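Local structure of amidase (5EWQ) at residues S87-A95 / D123-P132; T137-A145 / Y374-V383. The protein probably hydrolyses carboxylic amide bonds, as an amidase-family enzyme of Bacillus anthracis related to the A subunit of glutamyl-tRNA(Gln) amidotransferase. All blocks are in the same frame, centred on the assembly; numbering follows the deposited sequence.

Contact 1: S87-A95 / D123-P132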
ATOM      1  N   SER A  87      -0.581  -0.676 -13.901  1.00 35.00           N
ATOM      2  CA  SER A  87      -0.332  -0.680 -12.465  1.00 23.89           C
ATOM      3  C   SER A  87       0.436  -1.919 -12.025  1.00 36.08           C
ATOM      4  O   SER A  87       0.765  -2.069 -10.848  1.00 43.89           O
ATOM      5  CB  SER A  87      -1.651  -0.592 -11.699  1.00 24.59           C
ATOM      6  OG  SER A  87      -2.458  -1.730 -11.946  1.00 35.42           O
ATOM      7  N   VAL A  88       0.720  -2.803 -12.975  1.00 35.47           N
ATOM      8  CA  VAL A  88       1.439  -4.037 -12.683  1.00 34.29           C
ATOM      9  C   VAL A  88       2.818  -4.039 -13.332  1.00 32.19           C
ATOM     10  O   VAL A  88       2.942  -3.875 -14.545  1.00 36.73           O
ATOM     11  CB  VAL A  88       0.653  -5.270 -13.162  1.00 30.51           C
ATOM     12  CG1 VAL A  88       1.432  -6.541 -12.874  1.00 32.01           C
ATOM     13  CG2 VAL A  88      -0.713  -5.315 -12.497  1.00 31.80           C
ATOM     14  N   THR A  89       3.853  -4.223 -12.516  1.00 29.78           N
ATOM     15  CA  THR A  89       5.220  -4.268 -13.020  1.00 31.94           C
ATOM     16  C   THR A  89       5.645  -5.692 -13.351  1.00 38.75           C
ATOM     17  O   THR A  89       6.260  -5.939 -14.386  1.00 43.86           O
ATOM     18  CB  THR A  89       6.222  -3.679 -12.009  1.00 30.15           C
ATOM     19  OG1 THR A  89       6.034  -4.298 -10.729  1.00 24.69           O
ATOM     20  CG2 THR A  89       6.031  -2.179 -11.875  1.00 32.54           C
ATOM     21  N   GLU A  90       5.316  -6.626 -12.467  1.00 35.99           N
ATOM     22  CA  GLU A  90       5.753  -8.003 -12.634  1.00 34.05           C
ATOM     23  C   GLU A  90       4.615  -8.998 -12.439  1.00 34.44           C
ATOM     24  O   GLU A  90       3.669  -8.740 -11.695  1.00 34.12           O
ATOM     25  CB  GLU A  90       6.887  -8.317 -11.655  1.00 38.70           C
ATOM     26  CG  GLU A  90       7.978  -9.190 -12.240  1.00 61.45           C
ATOM     27  CD  GLU A  90       8.833  -8.446 -13.249  1.00 55.13           C
ATOM     28  OE1 GLU A  90       9.294  -9.081 -14.223  1.00 68.70           O
ATOM     29  OE2 GLU A  90       9.047  -7.229 -13.064  1.00 34.80           O
ATOM     30  N   ILE A  91       4.717 -10.136 -13.117  1.00 42.81           N
ATOM     31  CA  ILE A  91       3.756 -11.222 -12.965  1.00 52.63           C
ATOM     32  C   ILE A  91       4.487 -12.533 -12.715  1.00 51.74           C
ATOM     33  O   ILE A  91       5.403 -12.889 -13.453  1.00 61.22           O
ATOM     34  CB  ILE A  91       2.854 -11.369 -14.209  1.00 54.75           C
ATOM     35  CG1 ILE A  91       1.862 -10.208 -14.290  1.00 50.99           C
ATOM     36  CG2 ILE A  91       2.100 -12.691 -14.174  1.00 44.62           C
ATOM     37  CD1 ILE A  91       0.851 -10.189 -13.165  1.00 46.97           C
ATOM     38  N   ASN A  92       4.088 -13.241 -11.662  1.00 51.44           N
ATOM     39  CA  ASN A  92       4.654 -14.548 -11.355  1.00 54.14           C
ATOM     40  C   ASN A  92       4.352 -15.543 -12.470  1.00 66.92           C
ATOM     41  O   ASN A  92       3.189 -15.850 -12.732  1.00 79.55           O
ATOM     42  CB  ASN A  92       4.110 -15.062 -10.018  1.00 54.75           C
ATOM     43  CG  ASN A  92       4.895 -16.246  -9.475  1.00 61.39           C
ATOM     44  OD1 ASN A  92       5.550 -16.975 -10.220  1.00 57.87           O
ATOM     45  ND2 ASN A  92       4.825 -16.445  -8.163  1.00 57.40           N
ATOM     46  N   PRO A  93       5.400 -16.046 -13.139  1.00 68.47           N
ATOM     47  CA  PRO A  93       5.218 -17.052 -14.190  1.00 71.21           C
ATOM     48  C   PRO A  93       4.771 -18.394 -13.619  1.00 56.52           C
ATOM     49  O   PRO A  93       4.233 -19.227 -14.347  1.00 70.37           O
ATOM     50  CB  PRO A  93       6.609 -17.158 -14.819  1.00 60.72           C
ATOM     51  CG  PRO A  93       7.539 -16.752 -13.730  1.00 51.19           C
ATOM     52  CD  PRO A  93       6.817 -15.687 -12.961  1.00 48.39           C
ATOM     53  N   ASN A  94       4.997 -18.590 -12.324  1.00 56.20           N
ATOM     54  CA  ASN A  94       4.597 -19.816 -11.649  1.00 59.35           C
ATOM     55  C   ASN A  94       3.311 -19.632 -10.850  1.00 60.79           C
ATOM     56  O   ASN A  94       2.991 -20.446  -9.986  1.00 68.97           O
ATOM     57  CB  ASN A  94       5.714 -20.304 -10.722  1.00 60.89           C
ATOM     58  CG  ASN A  94       7.023 -20.527 -11.453  1.00 63.28           C
ATOM     59  OD1 ASN A  94       7.038 -20.908 -12.623  1.00 62.93           O
ATOM     60  ND2 ASN A  94       8.133 -20.288 -10.763  1.00 58.82           N
ATOM     61  N   ALA A  95       2.582 -18.560 -11.146  1.00 56.95           N
ATOM     62  CA  ALA A  95       1.354 -18.237 -10.422  1.00 63.26           C
ATOM     63  C   ALA A  95       0.314 -19.345 -10.545  1.00 72.54           C
ATOM     64  O   ALA A  95      -0.384 -19.662  -9.582  1.00 71.56           O
ATOM     65  CB  ALA A  95       0.779 -16.921 -10.921  1.00 57.88           C
ATOM     66  N   ASP A 123       6.565  -3.062  -5.827  1.00 32.51           N
ATOM     67  CA  ASP A 123       7.734  -3.378  -6.647  1.00 21.94           C
ATOM     68  C   ASP A 123       9.051  -3.281  -5.869  1.00 26.92           C
ATOM     69  O   ASP A 123      10.105  -3.673  -6.370  1.00 30.19           O
ATOM     70  CB  ASP A 123       7.779  -2.456  -7.870  1.00 22.31           C
ATOM     71  CG  ASP A 123       8.823  -2.881  -8.889  1.00 37.46           C
ATOM     72  OD1 ASP A 123       8.563  -3.840  -9.647  1.00 38.94           O
ATOM     73  OD2 ASP A 123       9.901  -2.253  -8.936  1.00 60.42           O
ATOM     74  N   ASN A 124       8.987  -2.768  -4.645  1.00 27.00           N
ATOM     75  CA  ASN A 124      10.176  -2.660  -3.807  1.00 22.40           C
ATOM     76  C   ASN A 124      10.257  -3.778  -2.769  1.00 24.50           C
ATOM     77  O   ASN A 124      11.014  -3.680  -1.803  1.00 42.01           O
ATOM     78  CB  ASN A 124      10.217  -1.296  -3.114  1.00 21.33           C
ATOM     79  CG  ASN A 124       9.038  -1.074  -2.185  1.00 30.90           C
ATOM     80  OD1 ASN A 124       8.071  -1.836  -2.193  1.00 43.47           O
ATOM     81  ND2 ASN A 124       9.108  -0.016  -1.385  1.00 21.39           N
ATOM     82  N   VAL A 125       9.479  -4.835  -2.975  1.00 38.54           N
ATOM     83  CA  VAL A 125       9.459  -5.970  -2.054  1.00 28.11           C
ATOM     84  C   VAL A 125      10.118  -7.195  -2.684  1.00 41.59           C
ATOM     85  O   VAL A 125       9.777  -7.588  -3.800  1.00 51.05           O
ATOM     86  CB  VAL A 125       8.021  -6.319  -1.631  1.00 35.01           C
ATOM     87  CG1 VAL A 125       8.024  -7.466  -0.634  1.00 39.09           C
ATOM     88  CG2 VAL A 125       7.334  -5.098  -1.039  1.00 32.90           C
ATOM     89  N   GLN A 126      11.055  -7.800  -1.960  1.00 43.07           N
ATOM     90  CA  GLN A 126      11.874  -8.882  -2.503  1.00 32.31           C
ATOM     91  C   GLN A 126      11.137 -10.210  -2.645  1.00 39.89           C
ATOM     92  O   GLN A 126      10.395 -10.625  -1.755  1.00 40.14           O
ATOM     93  CB  GLN A 126      13.118  -9.091  -1.636  1.00 43.13           C
ATOM     94  CG  GLN A 126      14.133  -7.964  -1.714  1.00 44.31           C
ATOM     95  CD  GLN A 126      15.331  -8.198  -0.814  1.00 32.66           C
ATOM     96  OE1 GLN A 126      16.164  -7.313  -0.628  1.00 49.56           O
ATOM     97  NE2 GLN A 126      15.423  -9.397  -0.250  1.00 43.21           N
ATOM     98  N   THR A 127      11.351 -10.864  -3.782  1.00 43.04           N
ATOM     99  CA  THR A 127      10.906 -12.236  -3.998  1.00 37.73           C
ATOM    100  C   THR A 127      12.073 -13.047  -4.554  1.00 55.26           C
ATOM    101  O   THR A 127      12.928 -12.509  -5.260  1.00 64.08           O
ATOM    102  CB  THR A 127       9.704 -12.319  -4.958  1.00 37.98           C
ATOM    103  OG1 THR A 127      10.041 -11.699  -6.205  1.00 55.84           O
ATOM    104  CG2 THR A 127       8.490 -11.625  -4.358  1.00 36.80           C
ATOM    105  N   ALA A 128      12.111 -14.338  -4.240  1.00 62.96           N
ATOM    106  CA  ALA A 128      13.258 -15.170  -4.592  1.00 44.21           C
ATOM    107  C   ALA A 128      13.103 -15.871  -5.940  1.00 50.20           C
ATOM    108  O   ALA A 128      12.078 -16.495  -6.213  1.00 47.34           O
ATOM    109  CB  ALA A 128      13.511 -16.199  -3.500  1.00 46.79           C
ATOM    110  N   LYS A 129      14.129 -15.737  -6.777  1.00 59.25           N
ATOM    111  CA  LYS A 129      14.277 -16.504  -8.018  1.00 59.95           C
ATOM    112  C   LYS A 129      13.182 -16.286  -9.066  1.00 62.23           C
ATOM    113  O   LYS A 129      13.279 -16.807 -10.177  1.00 63.93           O
ATOM    114  CB  LYS A 129      14.362 -18.000  -7.693  1.00 51.36           C
ATOM    115  N   VAL A 130      12.153 -15.515  -8.730  1.00 63.39           N
ATOM    116  CA  VAL A 130      10.999 -15.387  -9.613  1.00 64.15           C
ATOM    117  C   VAL A 130      10.809 -13.971 -10.156  1.00 57.55           C
ATOM    118  O   VAL A 130      10.938 -13.740 -11.358  1.00 70.23           O
ATOM    119  CB  VAL A 130       9.706 -15.819  -8.896  1.00 68.14           C
ATOM    120  CG1 VAL A 130       8.510 -15.638  -9.808  1.00 68.64           C
ATOM    121  CG2 VAL A 130       9.812 -17.266  -8.442  1.00 73.70           C
HETATM  122  N   MSE A 131      10.499 -13.029  -9.271  1.00 39.83           N
HETATM  123  CA  MSE A 131      10.180 -11.670  -9.696  1.00 55.20           C
HETATM  124  C   MSE A 131      11.213 -10.648  -9.229  1.00 63.89           C
HETATM  125  O   MSE A 131      11.564 -10.603  -8.050  1.00 77.33           O
HETATM  126  CB  MSE A 131       8.794 -11.273  -9.190  1.00 56.16           C
HETATM  127  CG  MSE A 131       7.656 -12.039  -9.839  1.00 53.12           C
HETATM  128 SE   MSE A 131       6.087 -12.131  -8.690  0.86 59.17          SE
HETATM  129  CE  MSE A 131       6.836 -13.230  -7.260  1.00 40.81           C
ATOM    130  N   PRO A 132      11.703  -9.824 -10.167  1.00 45.57           N
ATOM    131  CA  PRO A 132      12.673  -8.758  -9.894  1.00 42.62           C
ATOM    132  C   PRO A 132      12.165  -7.714  -8.904  1.00 33.68           C
ATOM    133  O   PRO A 132      10.985  -7.366  -8.920  1.00 28.85           O
ATOM    134  CB  PRO A 132      12.894  -8.124 -11.270  1.00 30.20           C
ATOM    135  CG  PRO A 132      12.572  -9.204 -12.235  1.00 32.66           C
ATOM    136  CD  PRO A 132      11.448  -9.973 -11.610  1.00 39.85           C
TER

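Contact 2: T137-A145 / Y374-V383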
ATOM      1  N   THR A 137      12.574   1.320 -10.466  1.00 32.91           N
ATOM      2  CA  THR A 137      13.712   1.881 -11.191  1.00 14.82           C
ATOM      3  C   THR A 137      14.061   1.079 -12.441  1.00 16.24           C
ATOM      4  O   THR A 137      13.773  -0.113 -12.532  1.00 31.98           O
ATOM      5  CB  THR A 137      14.962   1.964 -10.295  1.00 15.01           C
ATOM      6  OG1 THR A 137      15.457   0.647 -10.029  1.00 23.00           O
ATOM      7  CG2 THR A 137      14.626   2.650  -8.986  1.00 26.22           C
ATOM      8  N   TYR A 138      14.691   1.749 -13.401  1.00 15.88           N
ATOM      9  CA  TYR A 138      15.134   1.107 -14.631  1.00 26.11           C
ATOM     10  C   TYR A 138      16.421   0.316 -14.399  1.00 36.97           C
ATOM     11  O   TYR A 138      16.661  -0.705 -15.043  1.00 35.33           O
ATOM     12  CB  TYR A 138      15.345   2.151 -15.734  1.00 16.70           C
ATOM     13  CG  TYR A 138      15.725   1.570 -17.080  1.00 19.22           C
ATOM     14  CD1 TYR A 138      14.752   1.243 -18.016  1.00 30.22           C
ATOM     15  CD2 TYR A 138      17.057   1.357 -17.417  1.00 30.60           C
ATOM     16  CE1 TYR A 138      15.094   0.714 -19.247  1.00 33.42           C
ATOM     17  CE2 TYR A 138      17.406   0.826 -18.645  1.00 28.26           C
ATOM     18  CZ  TYR A 138      16.421   0.508 -19.557  1.00 32.55           C
ATOM     19  OH  TYR A 138      16.766  -0.018 -20.781  1.00 37.18           O
ATOM     20  N   VAL A 139      17.244   0.794 -13.471  1.00 33.16           N
ATOM     21  CA  VAL A 139      18.549   0.192 -13.216  1.00 32.22           C
ATOM     22  C   VAL A 139      18.420  -1.174 -12.536  1.00 30.46           C
ATOM     23  O   VAL A 139      19.281  -2.041 -12.695  1.00 41.77           O
ATOM     24  CB  VAL A 139      19.432   1.132 -12.356  1.00 22.74           C
ATOM     25  CG1 VAL A 139      18.824   1.343 -10.975  1.00 16.59           C
ATOM     26  CG2 VAL A 139      20.854   0.603 -12.254  1.00 18.83           C
ATOM     27  N   LEU A 140      17.332  -1.371 -11.799  1.00 28.30           N
ATOM     28  CA  LEU A 140      17.112  -2.625 -11.086  1.00 34.32           C
ATOM     29  C   LEU A 140      15.968  -3.429 -11.694  1.00 35.34           C
ATOM     30  O   LEU A 140      15.455  -4.358 -11.070  1.00 31.62           O
ATOM     31  CB  LEU A 140      16.821  -2.354  -9.609  1.00 30.29           C
ATOM     32  CG  LEU A 140      17.939  -1.771  -8.745  1.00 38.69           C
ATOM     33  CD1 LEU A 140      17.385  -1.332  -7.398  1.00 30.04           C
ATOM     34  CD2 LEU A 140      19.051  -2.787  -8.559  1.00 21.85           C
ATOM     35  N   LYS A 141      15.584  -3.078 -12.919  1.00 28.93           N
ATOM     36  CA  LYS A 141      14.408  -3.664 -13.562  1.00 36.36           C
ATOM     37  C   LYS A 141      14.517  -5.176 -13.766  1.00 38.12           C
ATOM     38  O   LYS A 141      13.504  -5.858 -13.922  1.00 36.61           O
ATOM     39  CB  LYS A 141      14.149  -2.984 -14.909  1.00 31.57           C
ATOM     40  CG  LYS A 141      15.156  -3.335 -15.994  1.00 29.73           C
ATOM     41  CD  LYS A 141      14.877  -2.558 -17.270  1.00 39.83           C
ATOM     42  CE  LYS A 141      15.861  -2.921 -18.370  1.00 42.41           C
ATOM     43  NZ  LYS A 141      15.770  -4.359 -18.744  1.00 47.13           N
ATOM     44  N   ASP A 142      15.740  -5.697 -13.761  1.00 41.25           N
ATOM     45  CA  ASP A 142      15.957  -7.115 -14.024  1.00 38.34           C
ATOM     46  C   ASP A 142      16.652  -7.834 -12.871  1.00 40.02           C
ATOM     47  O   ASP A 142      16.982  -9.015 -12.983  1.00 41.27           O
ATOM     48  CB  ASP A 142      16.769  -7.292 -15.307  1.00 43.07           C
ATOM     49  CG  ASP A 142      16.029  -6.807 -16.538  1.00 54.06           C
ATOM     50  OD1 ASP A 142      14.802  -7.028 -16.622  1.00 31.13           O
ATOM     51  OD2 ASP A 142      16.672  -6.202 -17.421  1.00 59.87           O
ATOM     52  N   TRP A 143      16.875  -7.129 -11.765  1.00 37.83           N
ATOM     53  CA  TRP A 143      17.553  -7.733 -10.623  1.00 40.73           C
ATOM     54  C   TRP A 143      16.603  -8.561  -9.767  1.00 50.97           C
ATOM     55  O   TRP A 143      15.683  -8.027  -9.148  1.00 46.12           O
ATOM     56  CB  TRP A 143      18.221  -6.671  -9.750  1.00 28.09           C
ATOM     57  CG  TRP A 143      18.814  -7.259  -8.502  1.00 44.70           C
ATOM     58  CD1 TRP A 143      19.903  -8.077  -8.421  1.00 31.11           C
ATOM     59  CD2 TRP A 143      18.343  -7.085  -7.159  1.00 35.97           C
ATOM     60  NE1 TRP A 143      20.143  -8.419  -7.113  1.00 37.93           N
ATOM     61  CE2 TRP A 143      19.199  -7.823  -6.317  1.00 37.56           C
ATOM     62  CE3 TRP A 143      17.284  -6.374  -6.586  1.00 32.60           C
ATOM     63  CZ2 TRP A 143      19.030  -7.874  -4.935  1.00 30.31           C
ATOM     64  CZ3 TRP A 143      17.117  -6.425  -5.212  1.00 37.53           C
ATOM     65  CH2 TRP A 143      17.985  -7.169  -4.403  1.00 33.98           C
ATOM     66  N   ILE A 144      16.845  -9.868  -9.727  1.00 37.92           N
ATOM     67  CA  ILE A 144      16.067 -10.766  -8.885  1.00 38.89           C
ATOM     68  C   ILE A 144      16.789 -11.022  -7.566  1.00 40.25           C
ATOM     69  O   ILE A 144      17.918 -11.517  -7.551  1.00 42.01           O
ATOM     70  CB  ILE A 144      15.796 -12.107  -9.590  1.00 44.71           C
ATOM     71  CG1 ILE A 144      15.059 -11.872 -10.911  1.00 42.44           C
ATOM     72  CG2 ILE A 144      14.998 -13.026  -8.686  1.00 45.71           C
ATOM     73  CD1 ILE A 144      14.761 -13.140 -11.682  1.00 46.46           C
ATOM     74  N   ALA A 145      16.130 -10.682  -6.462  1.00 39.88           N
ATOM     75  CA  ALA A 145      16.726 -10.803  -5.135  1.00 40.42           C
ATOM     76  C   ALA A 145      17.025 -12.255  -4.776  1.00 50.06           C
ATOM     77  O   ALA A 145      16.520 -13.181  -5.412  1.00 60.43           O
ATOM     78  CB  ALA A 145      15.814 -10.179  -4.091  1.00 37.43           C
ATOM     79  N   TYR A 374      21.923  -1.321   1.844  1.00 49.02           N
ATOM     80  CA  TYR A 374      21.049  -2.341   1.275  1.00 38.82           C
ATOM     81  C   TYR A 374      21.757  -3.112   0.167  1.00 44.35           C
ATOM     82  O   TYR A 374      21.731  -4.341   0.137  1.00 55.96           O
ATOM     83  CB  TYR A 374      19.765  -1.704   0.735  1.00 33.55           C
ATOM     84  CG  TYR A 374      18.851  -2.672   0.014  1.00 31.72           C
ATOM     85  CD1 TYR A 374      17.980  -3.492   0.719  1.00 32.44           C
ATOM     86  CD2 TYR A 374      18.859  -2.763  -1.373  1.00 29.85           C
ATOM     87  CE1 TYR A 374      17.144  -4.378   0.064  1.00 34.49           C
ATOM     88  CE2 TYR A 374      18.027  -3.646  -2.036  1.00 36.59           C
ATOM     89  CZ  TYR A 374      17.171  -4.450  -1.313  1.00 39.43           C
ATOM     90  OH  TYR A 374      16.342  -5.328  -1.969  1.00 30.14           O
ATOM     91  N   PHE A 375      22.389  -2.376  -0.740  1.00 43.29           N
ATOM     92  CA  PHE A 375      23.073  -2.972  -1.881  1.00 46.34           C
ATOM     93  C   PHE A 375      24.321  -3.748  -1.467  1.00 46.73           C
ATOM     94  O   PHE A 375      24.759  -4.656  -2.175  1.00 55.58           O
ATOM     95  CB  PHE A 375      23.445  -1.889  -2.897  1.00 31.83           C
ATOM     96  CG  PHE A 375      22.281  -1.389  -3.705  1.00 36.90           C
ATOM     97  CD1 PHE A 375      21.211  -2.221  -3.994  1.00 29.69           C
ATOM     98  CD2 PHE A 375      22.257  -0.088  -4.180  1.00 47.67           C
ATOM     99  CE1 PHE A 375      20.140  -1.763  -4.741  1.00 33.60           C
ATOM    100  CE2 PHE A 375      21.188   0.374  -4.925  1.00 53.41           C
ATOM    101  CZ  PHE A 375      20.129  -0.464  -5.204  1.00 47.52           C
ATOM    102  N   SER A 376      24.890  -3.389  -0.321  1.00 51.47           N
ATOM    103  CA  SER A 376      26.093  -4.050   0.175  1.00 52.82           C
ATOM    104  C   SER A 376      25.795  -5.475   0.629  1.00 58.11           C
ATOM    105  O   SER A 376      26.680  -6.331   0.641  1.00 68.19           O
ATOM    106  CB  SER A 376      26.706  -3.253   1.326  1.00 48.52           C
ATOM    107  OG  SER A 376      25.825  -3.202   2.435  1.00 52.45           O
ATOM    108  N   GLN A 377      24.544  -5.722   1.002  1.00 68.31           N
ATOM    109  CA  GLN A 377      24.133  -7.033   1.487  1.00 64.31           C
ATOM    110  C   GLN A 377      23.796  -7.978   0.338  1.00 64.18           C
ATOM    111  O   GLN A 377      23.920  -9.196   0.470  1.00 69.02           O
ATOM    112  CB  GLN A 377      22.929  -6.902   2.421  1.00 53.83           C
ATOM    113  CG  GLN A 377      23.159  -5.975   3.602  1.00 67.59           C
ATOM    114  CD  GLN A 377      21.931  -5.838   4.482  1.00 84.19           C
ATOM    115  OE1 GLN A 377      21.627  -6.720   5.286  1.00 98.45           O
ATOM    116  NE2 GLN A 377      21.215  -4.729   4.331  1.00 78.32           N
ATOM    117  N   GLN A 378      23.370  -7.414  -0.787  1.00 63.78           N
ATOM    118  CA  GLN A 378      22.954  -8.214  -1.932  1.00 59.41           C
ATOM    119  C   GLN A 378      24.153  -8.837  -2.637  1.00 61.53           C
ATOM    120  O   GLN A 378      25.262  -8.304  -2.588  1.00 67.15           O
ATOM    121  CB  GLN A 378      22.140  -7.364  -2.907  1.00 58.45           C
ATOM    122  CG  GLN A 378      21.023  -6.572  -2.243  1.00 53.18           C
ATOM    123  CD  GLN A 378      20.111  -7.438  -1.395  1.00 55.53           C
ATOM    124  OE1 GLN A 378      19.729  -8.539  -1.794  1.00 62.68           O
ATOM    125  NE2 GLN A 378      19.760  -6.945  -0.211  1.00 50.42           N
ATOM    126  N   LYS A 379      23.923  -9.968  -3.298  1.00 74.66           N
ATOM    127  CA  LYS A 379      25.000 -10.740  -3.906  1.00 90.76           C
ATOM    128  C   LYS A 379      25.299 -10.317  -5.342  1.00 91.12           C
ATOM    129  O   LYS A 379      26.428  -9.949  -5.665  1.00 92.19           O
ATOM    130  CB  LYS A 379      24.662 -12.233  -3.868  1.00 86.95           C
ATOM    131  N   ASN A 380      24.286 -10.376  -6.201  1.00 77.64           N
ATOM    132  CA  ASN A 380      24.472 -10.079  -7.617  1.00 75.70           C
ATOM    133  C   ASN A 380      23.665  -8.873  -8.091  1.00 59.97           C
ATOM    134  O   ASN A 380      23.003  -8.926  -9.127  1.00 58.39           O
ATOM    135  CB  ASN A 380      24.115 -11.304  -8.460  1.00 90.05           C
ATOM    136  CG  ASN A 380      22.763 -11.890  -8.098  1.00110.15           C
ATOM    137  OD1 ASN A 380      21.944 -11.243  -7.445  1.00114.72           O
ATOM    138  ND2 ASN A 380      22.523 -13.126  -8.523  1.00117.62           N
ATOM    139  N   VAL A 381      23.725  -7.787  -7.328  1.00 48.63           N
ATOM    140  CA  VAL A 381      23.015  -6.563  -7.676  1.00 39.74           C
ATOM    141  C   VAL A 381      23.852  -5.732  -8.656  1.00 42.69           C
ATOM    142  O   VAL A 381      25.057  -5.561  -8.461  1.00 50.27           O
ATOM    143  CB  VAL A 381      22.667  -5.740  -6.404  1.00 43.43           C
ATOM    144  CG1 VAL A 381      23.920  -5.447  -5.582  1.00 37.67           C
ATOM    145  CG2 VAL A 381      21.927  -4.459  -6.758  1.00 54.33           C
ATOM    146  N   PRO A 382      23.219  -5.232  -9.732  1.00 45.35           N
ATOM    147  CA  PRO A 382      23.929  -4.465 -10.764  1.00 33.60           C
ATOM    148  C   PRO A 382      24.442  -3.104 -10.291  1.00 40.63           C
ATOM    149  O   PRO A 382      25.090  -2.399 -11.066  1.00 50.54           O
ATOM    150  CB  PRO A 382      22.869  -4.287 -11.858  1.00 23.26           C
ATOM    151  CG  PRO A 382      21.565  -4.428 -11.150  1.00 22.64           C
ATOM    152  CD  PRO A 382      21.807  -5.455 -10.090  1.00 34.05           C
ATOM    153  N   VAL A 383      24.157  -2.745  -9.043  1.00 48.48           N
ATOM    154  CA  VAL A 383      24.592  -1.469  -8.482  1.00 41.37           C
ATOM    155  C   VAL A 383      24.881  -1.610  -6.988  1.00 42.08           C
ATOM    156  O   VAL A 383      24.105  -2.225  -6.258  1.00 53.10           O
ATOM    157  CB  VAL A 383      23.532  -0.366  -8.710  1.00 41.60           C
ATOM    158  CG1 VAL A 383      23.544   0.643  -7.576  1.00 61.59           C
ATOM    159  CG2 VAL A 383      23.755   0.322 -10.049  1.00 35.68           C
TER

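Contact 1: S87-A95 / D123-P132
A chi1 of 52° tucks OG1 of Thr89 between its own backbone N and carbonyl carbon, and Asp123, with CG anti to its backbone N (chi1 -170°), carries its carboxylate out to meet it. Thr89 OG1 donates to Asp123 OD1 over 2.8 Å, arriving on the anti side of the carboxylate and 31° out of its plane. The same oxygen forms a salt bridge with Lys186, so two donors grip Asp123 OD1. Glu90, its chain bent at chi2, slides past the selenomethionine Met131 in the opposite sense, with Glu90 CG 3.7 Å from Met131 CG. Its carboxylate then crosses the ring of Pro132, where Glu90 CD comes to 3.4 Å from Pro132 CD, and OE2 reaches Arg21 in a salt bridge. Beyond the strand the selenium takes over: Met131 SE lies 3.8 Å from Asn92 CB, the two side chains crossing at about a right angle. The amide oxygen of the asparagine is held from its own segment, Asn92 OD1 accepting from Asn94 N (2.7 Å), which closes an Asx turn. The apolar margin belongs to Val130, whose CG1 packs 3.6 Å from Pro93 CD. Lys165 ties the two segments together from the neighbouring strand, its NZ bonding to the carbonyls of Val125, Met131 and Pro132 while its backbone pairs with Thr89 and Glu90. Those two residues facing one lysine form a classic beta bulge in strand 88-91, the outermost strand beside antiparallel 161-166 in the mixed central sheet of the amidase signature fold.

Contact 2: T137-A145 / Y374-V383
Trp143 reaches across to the chain around Val381: its CG lies anti to the backbone N (chi1 175°), which sends the indole out along the opposing segment. Trp143 CB begins beside the ring of Pro382, 3.8 Å from Pro382 CD, and CG keeps the same neighbour. At Trp143 CD1 the indole rim faces a backbone carbonyl, Asn380 O, 3.3 Å away and near the ring plane. Trp143 NE1 makes a weak hydrogen bond to Asn380 OD1 (3.4 Å, N-H...O angle 138°); the asparagine amide stands nearly perpendicular to the indole and is poorly ordered. Over one face sits Val381, its CB 4.1 Å from the centroid of the five-membered ring of Trp143 in a CH-pi contact, and the backbone N of Ala145 lies over the opposite face, above the six-membered ring. The tryptophan thereby joins two distant parts of the amidase signature fold: the long loop leading from strand 118-122 of the central sheet to helix 150-155, and the last turn of helix 360-377 with the chain after it. Further along, Trp143 CZ2 meets Gln378 OE1 in the ring plane at 3.3 Å. The amide of Gln378 is steadied by its NE2, which donates to Tyr374 O from the face opposite to that used by Gln377 N. At the far rim Trp143 CH2 lies 3.5 Å from Tyr374 OH, whose probable polar partner is Gln126. Two overlapping type I turns, Tyr138-Lys141 and Leu140-Trp143, precede the indole, and Leu140 turns its end toward the opposing segment. Leu140 CD1 abuts the edge of the Phe375 ring at CZ (3.6 Å), and CD2 touches both Val381 CG2 and Pro382 CG. Val139 CG2 lies 3.7 Å from Val383 CG2.

How the contacts relate
Contacts 1 and 2 follow in series along the chain, their centres 14 Å apart on the same side of the protein's centre. Segments 123-132 and 137-145 belong to the single long loop after strand 118-122, so this loop meets the outermost strand 88-91 in contact 1 and the last turn of helix 360-377 with the chain after it in contact 2. In amidase signature enzymes the end of that strand probably carries the catalytic lysine, which would put the start of the loop near the active site. The contacts also touch directly: Pro132 CB packs 3.5 Å from Trp143 O, placing Pro132 between Glu90 and the tryptophan's backbone. Arg21 spans both, forming salt bridges with Glu90 and with Asp142.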